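Local coordinates for short chain dehydrogenase (Rhodopseudomonas palustris, PDB 3H7A), which probably catalyses NAD(P)(H)-dependent oxidation or reduction, as a short-chain dehydrogenase/reductase with a Rossmann-type fold whose own substrate is not established, at residues T33-R38 with R57-S62; L84-F89 with K136-G141; D104-K109 with F152-S157; P175-V180 with Q229-W234. All coordinates share one frame; numbering follows the deposited sequence. Where two conformers were deposited one is given.

In the fold
The four contacts show how one alpha/beta fold varies its chemistry with place. Contacts 1 and 2 are parallel strand pairs in the same sheet, their centres about 14 Å apart: contact 1 lies at the sheet's outer end and is partly buried, contact 2 near the chain's centre and almost wholly buried. Contact 4, at the start of strand 178-185, the neighbour of strand 135-142 in that sheet, replaces the backbone ladder with stacked rings and touches contact 2 through K136 NZ, which probably hydrogen-bonds H179 ND1 and Q229 O. Contact 3 leaves the sheet altogether, pairing two helices, its centre about 20 Å from that of the chain, where a second subunit closes over them; contact 4 borders a third.

Contact 1: residues T33-R38 with R57-S62; sequences TVFAGR and RIVARS
V59 sits over the F35 ring like a peg on a plate: its CB lies 3.8 Å from the ring centroid, only 8° off the normal, and its two methyls reach toward opposite sides of the rim, CG1 to CE2 and CG2 to CE1 and CZ. At the edge of the ring, near its plane, comes R61 CD. The sheet face carrying V34, A36 and I58 is shaped differently: with CG1 anti to the backbone N (chi1 178°) and the chain extended beyond it, I58 carries CD1 to the small bump of A36 CB at 3.9 Å. At the start of the pair, T33 OG1 lies 3.1 Å above the plane of the R57 guanidinium, while NH1 of that group bonds to R6 O. Between the two faces the parallel backbones pair in register, V59 N to V34 O at 2.8 Å and R61 N to A36 O at 2.9 Å. With helix 45-53 linking the strands and packing V48 and I51 on I58, this is a beta-alpha-beta unit of the Rossmann fold.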
loop_
_atom_site.group_PDB
_atom_site.type_symbol
_atom_site.label_atom_id
_atom_site.label_comp_id
_atom_site.label_asym_id
_atom_site.label_seq_id
_atom_site.Cartn_x
_atom_site.Cartn_y
_atom_site.Cartn_z
ATOM N N THR B 33 -19.215 4.544 -31.374
ATOM C CA THR B 33 -19.346 3.226 -31.981
ATOM C C THR B 33 -18.519 2.256 -31.152
ATOM O O THR B 33 -17.332 2.449 -30.969
ATOM C CB THR B 33 -18.883 3.174 -33.450
ATOM O OG1 THR B 33 -19.706 4.037 -34.245
ATOM C CG2 THR B 33 -18.979 1.750 -34.000
ATOM N N VAL B 34 -19.147 1.208 -30.653
ATOM C CA VAL B 34 -18.422 0.243 -29.851
ATOM C C VAL B 34 -17.957 -0.916 -30.722
ATOM O O VAL B 34 -18.728 -1.477 -31.481
ATOM C CB VAL B 34 -19.263 -0.221 -28.633
ATOM C CG1 VAL B 34 -18.569 -1.376 -27.878
ATOM C CG2 VAL B 34 -19.527 0.967 -27.696
ATOM N N PHE B 35 -16.669 -1.211 -30.645
ATOM C CA PHE B 35 -16.106 -2.444 -31.152
ATOM C C PHE B 35 -16.057 -3.407 -29.990
ATOM O O PHE B 35 -15.323 -3.202 -29.029
ATOM C CB PHE B 35 -14.714 -2.195 -31.768
ATOM C CG PHE B 35 -14.780 -1.823 -33.224
ATOM C CD1 PHE B 35 -15.407 -0.638 -33.627
ATOM C CD2 PHE B 35 -14.281 -2.685 -34.202
ATOM C CE1 PHE B 35 -15.520 -0.303 -34.973
ATOM C CE2 PHE B 35 -14.377 -2.357 -35.559
ATOM C CZ PHE B 35 -14.995 -1.163 -35.940
ATOM N N ALA B 36 -16.876 -4.443 -30.073
ATOM C CA ALA B 36 -17.036 -5.375 -28.988
ATOM C C ALA B 36 -16.405 -6.683 -29.397
ATOM O O ALA B 36 -16.700 -7.212 -30.468
ATOM C CB ALA B 36 -18.520 -5.559 -28.693
ATOM N N GLY B 37 -15.520 -7.206 -28.556
ATOM C CA GLY B 37 -14.884 -8.487 -28.821
ATOM C C GLY B 37 -15.092 -9.495 -27.707
ATOM O O GLY B 37 -15.026 -9.150 -26.529
ATOM N N ARG B 38 -15.393 -10.734 -28.086
ATOM C CA ARG B 38 -15.370 -11.877 -27.170
ATOM C C ARG B 38 -14.894 -13.078 -27.981
ATOM O O ARG B 38 -14.843 -12.989 -29.205
ATOM C CB ARG B 38 -16.746 -12.113 -26.535
ATOM C CG ARG B 38 -17.797 -12.661 -27.474
ATOM C CD ARG B 38 -19.122 -12.876 -26.774
ATOM N NE ARG B 38 -19.111 -14.021 -25.870
ATOM C CZ ARG B 38 -20.108 -14.328 -25.041
ATOM N NH1 ARG B 38 -21.199 -13.573 -24.981
ATOM N NH2 ARG B 38 -20.013 -15.390 -24.267
ATOM N N ARG B 57 -24.650 2.375 -32.128
ATOM C CA ARG B 57 -23.810 1.758 -33.149
ATOM C C ARG B 57 -22.775 0.823 -32.526
ATOM O O ARG B 57 -22.093 1.202 -31.576
ATOM C CB ARG B 57 -23.119 2.831 -33.989
ATOM C CG ARG B 57 -24.091 3.782 -34.691
ATOM C CD ARG B 57 -23.406 5.045 -35.147
ATOM N NE ARG B 57 -22.866 5.795 -34.018
ATOM C CZ ARG B 57 -21.766 6.539 -34.065
ATOM N NH1 ARG B 57 -21.361 7.172 -32.981
ATOM N NH2 ARG B 57 -21.073 6.663 -35.189
ATOM N N ILE B 58 -22.681 -0.398 -33.055
ATOM C CA ILE B 58 -21.769 -1.422 -32.534
ATOM C C ILE B 58 -21.296 -2.358 -33.645
ATOM O O ILE B 58 -22.085 -2.741 -34.506
ATOM C CB ILE B 58 -22.397 -2.228 -31.337
ATOM C CG1 ILE B 58 -21.444 -3.327 -30.828
ATOM C CG2 ILE B 58 -23.774 -2.802 -31.702
ATOM C CD1 ILE B 58 -21.992 -4.174 -29.684
ATOM N N VAL B 59 -19.997 -2.678 -33.635
ATOM C CA VAL B 59 -19.401 -3.703 -34.481
ATOM C C VAL B 59 -18.950 -4.843 -33.586
ATOM O O VAL B 59 -18.142 -4.642 -32.685
ATOM C CB VAL B 59 -18.196 -3.156 -35.268
ATOM C CG1 VAL B 59 -17.566 -4.230 -36.130
ATOM C CG2 VAL B 59 -18.617 -1.969 -36.122
ATOM N N ALA B 60 -19.496 -6.034 -33.825
ATOM C CA ALA B 60 -19.147 -7.240 -33.066
ATOM C C ALA B 60 -18.097 -8.071 -33.798
ATOM O O ALA B 60 -18.230 -8.325 -34.994
ATOM C CB ALA B 60 -20.385 -8.071 -32.825
ATOM N N ARG B 61 -17.042 -8.474 -33.089
ATOM C CA ARG B 61 -16.025 -9.358 -33.652
ATOM C C ARG B 61 -15.723 -10.525 -32.718
ATOM O O ARG B 61 -15.918 -10.421 -31.506
ATOM C CB ARG B 61 -14.733 -8.596 -33.966
ATOM C CG ARG B 61 -14.849 -7.601 -35.119
ATOM C CD ARG B 61 -13.620 -6.692 -35.198
ATOM N NE ARG B 61 -12.371 -7.415 -35.471
ATOM C CZ ARG B 61 -11.691 -7.372 -36.619
ATOM N NH1 ARG B 61 -12.124 -6.638 -37.643
ATOM N NH2 ARG B 61 -10.565 -8.068 -36.749
ATOM N N SER B 62 -15.263 -11.635 -33.299
ATOM C CA SER B 62 -14.683 -12.735 -32.545
ATOM C C SER B 62 -13.254 -12.341 -32.286
ATOM O O SER B 62 -12.569 -11.876 -33.197
ATOM C CB SER B 62 -14.697 -14.026 -33.357
ATOM O OG SER B 62 -15.968 -14.639 -33.322
#

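Contact 2: residues L84-F89 with K136-G141; sequences LEVTIF and KIFFTG
The F139 ring is met obliquely by the side chain of F89, F139 CD1 standing 3.8 Å from F89 CB and a little farther from F89 CD2. The torsions set them apart: F89 CG is anti to its backbone N (chi1 -178°), whereas F139 CG lies beside its own (chi1 -66°), so the two side chains lean different ways from one face of the sheet. On the other face, the F138 ring is likewise approached obliquely, by I88 CG1 at 4.1 Å from F138 CD2 and by V86 CG1; beyond the pair, H179 meets F138 edge-to-face. Helix 104-132 covers the F89 face through A117 and S121. These are adjacent central strands of the parallel Rossmann sheet, and their side chains fill its core on both faces. An alternating ladder joins them: K136 N to E85 O, T87 N to K136 O, F138 N to T87 O, F89 N to F138 O and T140 N to F89 O. The bond from F138 N to T87 O is almost straight, 178° at the hydrogen, while that from K136 N to E85 O bends to 142°. Polar ends on this largely apolar ground are satisfied by neighbours: T87 OG1 bonds S125, T140 OG1 bonds Y223 and N90, and the extended K136 chain brings NZ to the carbonyls of L226, Y227 and Q229.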
loop_
_atom_site.group_PDB
_atom_site.type_symbol
_atom_site.label_atom_id
_atom_site.label_comp_id
_atom_site.label_asym_id
_atom_site.label_seq_id
_atom_site.Cartn_x
_atom_site.Cartn_y
_atom_site.Cartn_z
ATOM N N LEU B 84 -10.009 5.905 -32.571
ATOM C CA LEU B 84 -10.087 5.155 -31.331
ATOM C C LEU B 84 -9.854 6.093 -30.145
ATOM O O LEU B 84 -8.759 6.644 -29.985
ATOM C CB LEU B 84 -9.060 4.011 -31.337
ATOM C CG LEU B 84 -9.016 3.133 -30.081
ATOM C CD1 LEU B 84 -10.276 2.338 -29.897
ATOM C CD2 LEU B 84 -7.839 2.211 -30.168
ATOM N N GLU B 85 -10.890 6.279 -29.326
ATOM C CA GLU B 85 -10.824 7.209 -28.183
ATOM C C GLU B 85 -10.780 6.587 -26.795
ATOM O O GLU B 85 -10.271 7.202 -25.859
ATOM C CB GLU B 85 -11.949 8.234 -28.247
ATOM C CG GLU B 85 -11.465 9.478 -28.933
ATOM C CD GLU B 85 -12.552 10.436 -29.294
ATOM O OE1 GLU B 85 -13.555 10.518 -28.546
ATOM O OE2 GLU B 85 -12.384 11.118 -30.336
ATOM N N VAL B 86 -11.344 5.390 -26.658
ATOM C CA VAL B 86 -11.360 4.679 -25.383
ATOM C C VAL B 86 -11.116 3.197 -25.646
ATOM O O VAL B 86 -11.761 2.628 -26.511
ATOM C CB VAL B 86 -12.711 4.863 -24.640
ATOM C CG1 VAL B 86 -12.707 4.165 -23.267
ATOM C CG2 VAL B 86 -13.040 6.330 -24.457
ATOM N N THR B 87 -10.163 2.587 -24.934
ATOM C CA THR B 87 -10.065 1.118 -24.885
ATOM C C THR B 87 -10.385 0.656 -23.468
ATOM O O THR B 87 -9.821 1.178 -22.520
ATOM C CB THR B 87 -8.654 0.613 -25.268
ATOM O OG1 THR B 87 -8.417 0.884 -26.650
ATOM C CG2 THR B 87 -8.501 -0.915 -25.034
ATOM N N ILE B 88 -11.296 -0.299 -23.322
ATOM C CA ILE B 88 -11.563 -0.877 -22.018
ATOM C C ILE B 88 -11.199 -2.349 -22.083
ATOM O O ILE B 88 -11.792 -3.117 -22.852
ATOM C CB ILE B 88 -13.014 -0.653 -21.587
ATOM C CG1 ILE B 88 -13.268 0.840 -21.472
ATOM C CG2 ILE B 88 -13.279 -1.299 -20.238
ATOM C CD1 ILE B 88 -14.594 1.249 -21.930
ATOM N N PHE B 89 -10.174 -2.722 -21.317
ATOM C CA PHE B 89 -9.702 -4.096 -21.262
ATOM C C PHE B 89 -10.324 -4.816 -20.069
ATOM O O PHE B 89 -10.000 -4.536 -18.917
ATOM C CB PHE B 89 -8.179 -4.156 -21.179
ATOM C CG PHE B 89 -7.649 -5.551 -21.177
ATOM C CD1 PHE B 89 -7.526 -6.269 -22.368
ATOM C CD2 PHE B 89 -7.318 -6.184 -19.967
ATOM C CE1 PHE B 89 -7.044 -7.577 -22.377
ATOM C CE2 PHE B 89 -6.858 -7.491 -19.958
ATOM C CZ PHE B 89 -6.707 -8.192 -21.167
ATOM N N LYS B 136 -8.221 7.382 -23.848
ATOM C CA LYS B 136 -8.353 6.822 -22.502
ATOM C C LYS B 136 -8.205 5.307 -22.582
ATOM O O LYS B 136 -8.790 4.662 -23.445
ATOM C CB LYS B 136 -9.675 7.244 -21.828
ATOM C CG LYS B 136 -9.831 8.782 -21.629
ATOM C CD LYS B 136 -10.707 9.184 -20.439
ATOM C CE LYS B 136 -10.575 10.692 -20.108
ATOM N NZ LYS B 136 -11.139 11.072 -18.756
ATOM N N ILE B 137 -7.382 4.745 -21.695
ATOM C CA ILE B 137 -7.118 3.305 -21.678
ATOM C C ILE B 137 -7.361 2.769 -20.290
ATOM O O ILE B 137 -6.581 3.030 -19.375
ATOM C CB ILE B 137 -5.660 2.958 -22.052
ATOM C CG1 ILE B 137 -5.253 3.636 -23.363
ATOM C CG2 ILE B 137 -5.500 1.439 -22.117
ATOM C CD1 ILE B 137 -3.794 3.506 -23.722
ATOM N N PHE B 138 -8.440 2.011 -20.150
ATOM C CA PHE B 138 -8.925 1.560 -18.860
ATOM C C PHE B 138 -8.737 0.062 -18.746
ATOM O O PHE B 138 -9.000 -0.673 -19.703
ATOM C CB PHE B 138 -10.413 1.911 -18.716
ATOM C CG PHE B 138 -10.702 3.390 -18.712
ATOM C CD1 PHE B 138 -9.710 4.322 -18.425
ATOM C CD2 PHE B 138 -11.992 3.852 -18.949
ATOM C CE1 PHE B 138 -9.977 5.674 -18.406
ATOM C CE2 PHE B 138 -12.274 5.208 -18.915
ATOM C CZ PHE B 138 -11.264 6.119 -18.644
ATOM N N PHE B 139 -8.286 -0.386 -17.574
ATOM C CA PHE B 139 -8.047 -1.794 -17.300
ATOM C C PHE B 139 -8.901 -2.234 -16.122
ATOM O O PHE B 139 -8.912 -1.567 -15.092
ATOM C CB PHE B 139 -6.582 -2.000 -16.933
ATOM C CG PHE B 139 -5.626 -1.721 -18.062
ATOM C CD1 PHE B 139 -5.379 -2.694 -19.030
ATOM C CD2 PHE B 139 -4.953 -0.501 -18.140
ATOM C CE1 PHE B 139 -4.475 -2.465 -20.082
ATOM C CE2 PHE B 139 -4.046 -0.257 -19.173
ATOM C CZ PHE B 139 -3.812 -1.257 -20.154
ATOM N N THR B 140 -9.615 -3.350 -16.265
ATOM C CA THR B 140 -10.399 -3.897 -15.155
ATOM C C THR B 140 -9.544 -4.767 -14.250
ATOM O O THR B 140 -9.061 -5.814 -14.675
ATOM C CB THR B 140 -11.596 -4.733 -15.637
ATOM O OG1 THR B 140 -12.420 -3.944 -16.505
ATOM C CG2 THR B 140 -12.431 -5.178 -14.460
ATOM N N GLY B 141 -9.402 -4.341 -12.995
ATOM C CA GLY B 141 -8.647 -5.084 -11.981
ATOM C C GLY B 141 -9.554 -5.804 -11.009
ATOM O O GLY B 141 -10.772 -5.745 -11.134
HETATM O O HOH W 1 -9.065 -6.973 -17.282
#

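Contact 3: residues D104-K109 with F152-S157; sequences DRVFRK and FAAFAS
The helical segments containing F107 and A154 run nearly parallel, 16° apart, with axes 8.9 Å from each other and the CA atoms of these two residues only 4.9 Å apart. The small side chain of A154 is consistent with so near an approach. A154 CB points into the neighbouring helix, meeting V106 CG1 at 4.1 Å and F107 CD1 at 3.8 Å. F107 extends anti to its backbone N (chi1 -165°), carrying its ring to the other helix, whose atoms approach it obliquely: CD1 lies 3.6 Å from A154 CA, CE1 approaches A153 O, and CZ comes 3.5 Å from S157 OG. Helices 104-132 and 153-173 are the pair that, as in many short-chain dehydrogenases, builds a four-helix interface between subunits, and a second subunit covers them here: its F119 stacks on F107, and its G161 O takes the hydrogen bond of S157 OG. A water over the centre of one F107 face donates to F107 O at 3.1 Å and to A154 O at 2.8 Å, bridging two backbone carbonyls.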
loop_
_atom_site.group_PDB
_atom_site.type_symbol
_atom_site.label_atom_id
_atom_site.label_comp_id
_atom_site.label_asym_id
_atom_site.label_seq_id
_atom_site.Cartn_x
_atom_site.Cartn_y
_atom_site.Cartn_z
ATOM N N ASP B 104 1.705 -25.877 -15.113
ATOM C CA ASP B 104 2.389 -25.036 -16.093
ATOM C C ASP B 104 1.386 -24.392 -17.044
ATOM O O ASP B 104 1.437 -23.190 -17.290
ATOM C CB ASP B 104 3.407 -25.860 -16.889
ATOM C CG ASP B 104 4.491 -26.451 -16.012
ATOM O OD1 ASP B 104 4.563 -26.061 -14.835
ATOM O OD2 ASP B 104 5.282 -27.297 -16.494
ATOM N N ARG B 105 0.460 -25.196 -17.550
ATOM C CA ARG B 105 -0.590 -24.716 -18.449
ATOM C C ARG B 105 -1.447 -23.606 -17.839
ATOM O O ARG B 105 -1.617 -22.558 -18.461
ATOM C CB ARG B 105 -1.488 -25.873 -18.904
ATOM C CG ARG B 105 -2.409 -25.489 -20.022
ATOM C CD ARG B 105 -3.433 -26.557 -20.318
ATOM N NE ARG B 105 -4.698 -25.915 -20.648
ATOM C CZ ARG B 105 -5.112 -25.638 -21.880
ATOM N NH1 ARG B 105 -6.278 -25.028 -22.053
ATOM N NH2 ARG B 105 -4.373 -25.978 -22.931
ATOM N N VAL B 106 -2.024 -23.852 -16.659
ATOM C CA VAL B 106 -2.880 -22.864 -15.986
ATOM C C VAL B 106 -2.164 -21.524 -15.743
ATOM O O VAL B 106 -2.702 -20.475 -16.085
ATOM C CB VAL B 106 -3.496 -23.447 -14.680
ATOM C CG1 VAL B 106 -3.974 -22.345 -13.723
ATOM C CG2 VAL B 106 -4.646 -24.388 -15.042
ATOM N N PHE B 107 -0.948 -21.571 -15.206
ATOM C CA PHE B 107 -0.170 -20.362 -14.950
ATOM C C PHE B 107 0.111 -19.567 -16.243
ATOM O O PHE B 107 -0.117 -18.354 -16.264
ATOM C CB PHE B 107 1.125 -20.686 -14.187
ATOM C CG PHE B 107 1.807 -19.464 -13.556
ATOM C CD1 PHE B 107 1.493 -19.060 -12.253
ATOM C CD2 PHE B 107 2.776 -18.734 -14.260
ATOM C CE1 PHE B 107 2.110 -17.929 -11.654
ATOM C CE2 PHE B 107 3.411 -17.629 -13.680
ATOM C CZ PHE B 107 3.065 -17.211 -12.382
ATOM N N ARG B 108 0.589 -20.241 -17.299
ATOM C CA ARG B 108 0.870 -19.592 -18.595
ATOM C C ARG B 108 -0.389 -18.992 -19.229
ATOM O O ARG B 108 -0.367 -17.845 -19.696
ATOM C CB ARG B 108 1.488 -20.590 -19.580
ATOM C CG ARG B 108 2.801 -20.145 -20.224
ATOM C CD ARG B 108 2.664 -19.283 -21.481
ATOM N NE ARG B 108 3.983 -18.783 -21.894
ATOM C CZ ARG B 108 4.215 -17.982 -22.930
ATOM N NH1 ARG B 108 5.458 -17.588 -23.193
ATOM N NH2 ARG B 108 3.216 -17.569 -23.700
ATOM N N LYS B 109 -1.471 -19.782 -19.262
ATOM C CA LYS B 109 -2.768 -19.394 -19.869
ATOM C C LYS B 109 -3.399 -18.200 -19.172
ATOM O O LYS B 109 -3.927 -17.299 -19.840
ATOM C CB LYS B 109 -3.774 -20.560 -19.857
ATOM C CG LYS B 109 -5.106 -20.336 -20.633
ATOM C CD LYS B 109 -6.162 -21.468 -20.401
ATOM C CE LYS B 109 -7.355 -21.057 -19.489
ATOM N NZ LYS B 109 -7.151 -21.196 -17.997
ATOM N N PHE B 152 -4.342 -18.505 -5.047
ATOM C CA PHE B 152 -4.444 -17.504 -6.115
ATOM C C PHE B 152 -3.141 -17.167 -6.842
ATOM O O PHE B 152 -3.085 -16.132 -7.527
ATOM C CB PHE B 152 -5.085 -16.232 -5.564
ATOM C CG PHE B 152 -6.554 -16.363 -5.315
ATOM C CD1 PHE B 152 -7.429 -16.546 -6.371
ATOM C CD2 PHE B 152 -7.055 -16.294 -4.030
ATOM C CE1 PHE B 152 -8.791 -16.681 -6.147
ATOM C CE2 PHE B 152 -8.424 -16.420 -3.788
ATOM C CZ PHE B 152 -9.289 -16.615 -4.846
ATOM N N ALA B 153 -2.113 -18.017 -6.728
ATOM C CA ALA B 153 -0.808 -17.696 -7.353
ATOM C C ALA B 153 -0.865 -17.385 -8.844
ATOM O O ALA B 153 -0.236 -16.423 -9.287
ATOM C CB ALA B 153 0.266 -18.769 -7.051
ATOM N N ALA B 154 -1.631 -18.159 -9.616
ATOM C CA ALA B 154 -1.712 -17.892 -11.053
ATOM C C ALA B 154 -2.506 -16.626 -11.372
ATOM O O ALA B 154 -2.068 -15.808 -12.182
ATOM C CB ALA B 154 -2.271 -19.098 -11.826
ATOM N N PHE B 155 -3.682 -16.493 -10.765
ATOM C CA PHE B 155 -4.556 -15.346 -11.023
ATOM C C PHE B 155 -3.990 -14.010 -10.508
ATOM O O PHE B 155 -3.967 -13.014 -11.241
ATOM C CB PHE B 155 -5.951 -15.621 -10.441
ATOM C CG PHE B 155 -6.989 -14.585 -10.792
ATOM C CD1 PHE B 155 -7.219 -14.218 -12.110
ATOM C CD2 PHE B 155 -7.751 -13.981 -9.796
ATOM C CE1 PHE B 155 -8.192 -13.256 -12.431
ATOM C CE2 PHE B 155 -8.725 -13.016 -10.107
ATOM C CZ PHE B 155 -8.952 -12.666 -11.432
ATOM N N ALA B 156 -3.528 -13.988 -9.256
ATOM C CA ALA B 156 -2.954 -12.793 -8.678
ATOM C C ALA B 156 -1.676 -12.395 -9.437
ATOM O O ALA B 156 -1.427 -11.206 -9.634
ATOM C CB ALA B 156 -2.664 -12.988 -7.188
ATOM N N SER B 157 -0.895 -13.370 -9.899
ATOM C CA SER B 157 0.346 -13.027 -10.631
ATOM C C SER B 157 0.037 -12.230 -11.883
ATOM O O SER B 157 0.663 -11.198 -12.158
ATOM C CB SER B 157 1.137 -14.260 -11.011
ATOM O OG SER B 157 2.363 -13.862 -11.595
HETATM O O HOH W 2 -0.266 -15.954 -14.367
#

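Contact 4: residues P175-V180 with Q229-W234; sequences PKNIHV and QPKSAW
H179 and W234 stack face to face, the imidazole over the five-membered ring with centroids 3.8 Å apart and planes at 12°. Their side chains run past each other in opposite directions, so each CB covers its partner's ring: H179 CB stands 3.6 Å from the centroid of the six-membered ring, and W234 CB lies over the imidazole. K231 CA takes the opposite indole face. At the indole edge, W234 CH2 lies 3.9 Å from N177 C, and N177 OD1 sits near the K231 chain. At the imidazole edge, Q229 OE1 comes 3.2 Å from H179 CE1, its amide almost coplanar with the ring. W234 NE1 donates to Q229 O at 3.0 Å through a bent bond from above the carbonyl plane. Farther out, T235 O accepts from H179 NE2 and T235 N donates to Q229 OE1, while K136 NZ bonds H179 ND1, so that both imidazole nitrogens have partners. N177 ND2 bonds G133 O. N177, with positive phi, is the C-prime residue of a Schellman motif, which turns helix 153-173 into strand 178-185 of the Rossmann fold.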
loop_
_atom_site.group_PDB
_atom_site.type_symbol
_atom_site.label_atom_id
_atom_site.label_comp_id
_atom_site.label_asym_id
_atom_site.label_seq_id
_atom_site.Cartn_x
_atom_site.Cartn_y
_atom_site.Cartn_z
ATOM N N PRO B 175 1.167 12.435 -18.956
ATOM C CA PRO B 175 1.600 13.754 -19.469
ATOM C C PRO B 175 1.470 13.939 -20.985
ATOM O O PRO B 175 1.671 15.053 -21.474
ATOM C CB PRO B 175 3.088 13.817 -19.083
ATOM C CG PRO B 175 3.267 12.765 -18.035
ATOM C CD PRO B 175 2.323 11.682 -18.419
ATOM N N LYS B 176 1.144 12.868 -21.708
ATOM C CA LYS B 176 1.003 12.902 -23.163
ATOM C C LYS B 176 -0.464 12.805 -23.569
ATOM O O LYS B 176 -0.775 12.414 -24.696
ATOM C CB LYS B 176 1.804 11.771 -23.816
ATOM C CG LYS B 176 3.298 11.845 -23.572
ATOM C CD LYS B 176 4.063 11.012 -24.579
ATOM C CE LYS B 176 5.548 11.012 -24.262
ATOM N NZ LYS B 176 5.857 10.092 -23.135
ATOM N N ASN B 177 -1.349 13.151 -22.628
ATOM C CA ASN B 177 -2.805 13.307 -22.831
ATOM C C ASN B 177 -3.595 12.005 -22.956
ATOM O O ASN B 177 -4.723 11.975 -23.478
ATOM C CB ASN B 177 -3.104 14.308 -23.976
ATOM C CG ASN B 177 -4.495 14.916 -23.892
ATOM O OD1 ASN B 177 -5.029 15.143 -22.811
ATOM N ND2 ASN B 177 -5.085 15.179 -25.047
ATOM N N ILE B 178 -3.015 10.928 -22.447
ATOM C CA ILE B 178 -3.753 9.674 -22.334
ATOM C C ILE B 178 -4.091 9.358 -20.878
ATOM O O ILE B 178 -3.210 9.156 -20.056
ATOM C CB ILE B 178 -2.994 8.509 -22.997
ATOM C CG1 ILE B 178 -2.428 8.984 -24.348
ATOM C CG2 ILE B 178 -3.882 7.273 -23.063
ATOM C CD1 ILE B 178 -2.665 8.114 -25.492
ATOM N N HIS B 179 -5.380 9.307 -20.571
ATOM C CA HIS B 179 -5.838 8.918 -19.259
ATOM C C HIS B 179 -5.824 7.398 -19.148
ATOM O O HIS B 179 -6.793 6.723 -19.525
ATOM C CB HIS B 179 -7.257 9.447 -19.023
ATOM C CG HIS B 179 -7.794 9.205 -17.642
ATOM N ND1 HIS B 179 -9.033 9.662 -17.246
ATOM C CD2 HIS B 179 -7.268 8.568 -16.567
ATOM C CE1 HIS B 179 -9.252 9.306 -15.993
ATOM N NE2 HIS B 179 -8.199 8.637 -15.558
ATOM N N VAL B 180 -4.736 6.864 -18.607
ATOM C CA VAL B 180 -4.669 5.437 -18.296
ATOM C C VAL B 180 -5.289 5.263 -16.917
ATOM O O VAL B 180 -4.981 6.030 -16.005
ATOM C CB VAL B 180 -3.211 4.906 -18.302
ATOM C CG1 VAL B 180 -3.173 3.399 -18.123
ATOM C CG2 VAL B 180 -2.513 5.283 -19.592
ATOM N N GLN B 229 -13.810 12.523 -16.294
ATOM C CA GLN B 229 -12.842 13.330 -15.547
ATOM C C GLN B 229 -11.986 14.221 -16.443
ATOM O O GLN B 229 -11.397 13.734 -17.409
ATOM C CB GLN B 229 -11.902 12.439 -14.741
ATOM C CG GLN B 229 -12.557 11.679 -13.625
ATOM C CD GLN B 229 -11.557 10.902 -12.813
ATOM O OE1 GLN B 229 -10.501 10.529 -13.310
ATOM N NE2 GLN B 229 -11.881 10.659 -11.548
ATOM N N PRO B 230 -11.888 15.523 -16.106
ATOM C CA PRO B 230 -11.006 16.434 -16.852
ATOM C C PRO B 230 -9.547 16.214 -16.469
ATOM O O PRO B 230 -9.282 15.698 -15.379
ATOM C CB PRO B 230 -11.476 17.821 -16.406
ATOM C CG PRO B 230 -12.050 17.617 -15.042
ATOM C CD PRO B 230 -12.586 16.206 -14.997
ATOM N N LYS B 231 -8.614 16.628 -17.333
ATOM C CA LYS B 231 -7.183 16.350 -17.119
ATOM C C LYS B 231 -6.531 17.118 -15.972
ATOM O O LYS B 231 -5.381 16.861 -15.618
ATOM C CB LYS B 231 -6.366 16.478 -18.413
ATOM C CG LYS B 231 -6.333 17.856 -19.060
ATOM C CD LYS B 231 -5.502 17.863 -20.364
ATOM C CE LYS B 231 -4.032 17.445 -20.137
ATOM N NZ LYS B 231 -3.144 17.797 -21.287
ATOM N N SER B 232 -7.275 18.044 -15.380
ATOM C CA SER B 232 -6.814 18.743 -14.187
ATOM C C SER B 232 -7.053 17.879 -12.954
ATOM O O SER B 232 -6.556 18.188 -11.876
ATOM C CB SER B 232 -7.513 20.098 -14.041
ATOM O OG SER B 232 -8.917 19.974 -14.215
ATOM N N ALA B 233 -7.801 16.790 -13.122
ATOM C CA ALA B 233 -8.159 15.929 -12.006
ATOM C C ALA B 233 -8.416 14.474 -12.407
ATOM O O ALA B 233 -9.509 13.962 -12.201
ATOM C CB ALA B 233 -9.377 16.492 -11.303
ATOM N N TRP B 234 -7.413 13.796 -12.954
ATOM C CA TRP B 234 -7.586 12.390 -13.330
ATOM C C TRP B 234 -7.224 11.493 -12.180
ATOM O O TRP B 234 -6.267 11.765 -11.448
ATOM C CB TRP B 234 -6.687 12.010 -14.497
ATOM C CG TRP B 234 -7.173 12.464 -15.842
ATOM C CD1 TRP B 234 -8.447 12.861 -16.189
ATOM C CD2 TRP B 234 -6.399 12.512 -17.038
ATOM N NE1 TRP B 234 -8.494 13.181 -17.526
ATOM C CE2 TRP B 234 -7.247 12.974 -18.068
ATOM C CE3 TRP B 234 -5.058 12.214 -17.341
ATOM C CZ2 TRP B 234 -6.800 13.137 -19.376
ATOM C CZ3 TRP B 234 -4.612 12.392 -18.646
ATOM C CH2 TRP B 234 -5.479 12.851 -19.643
#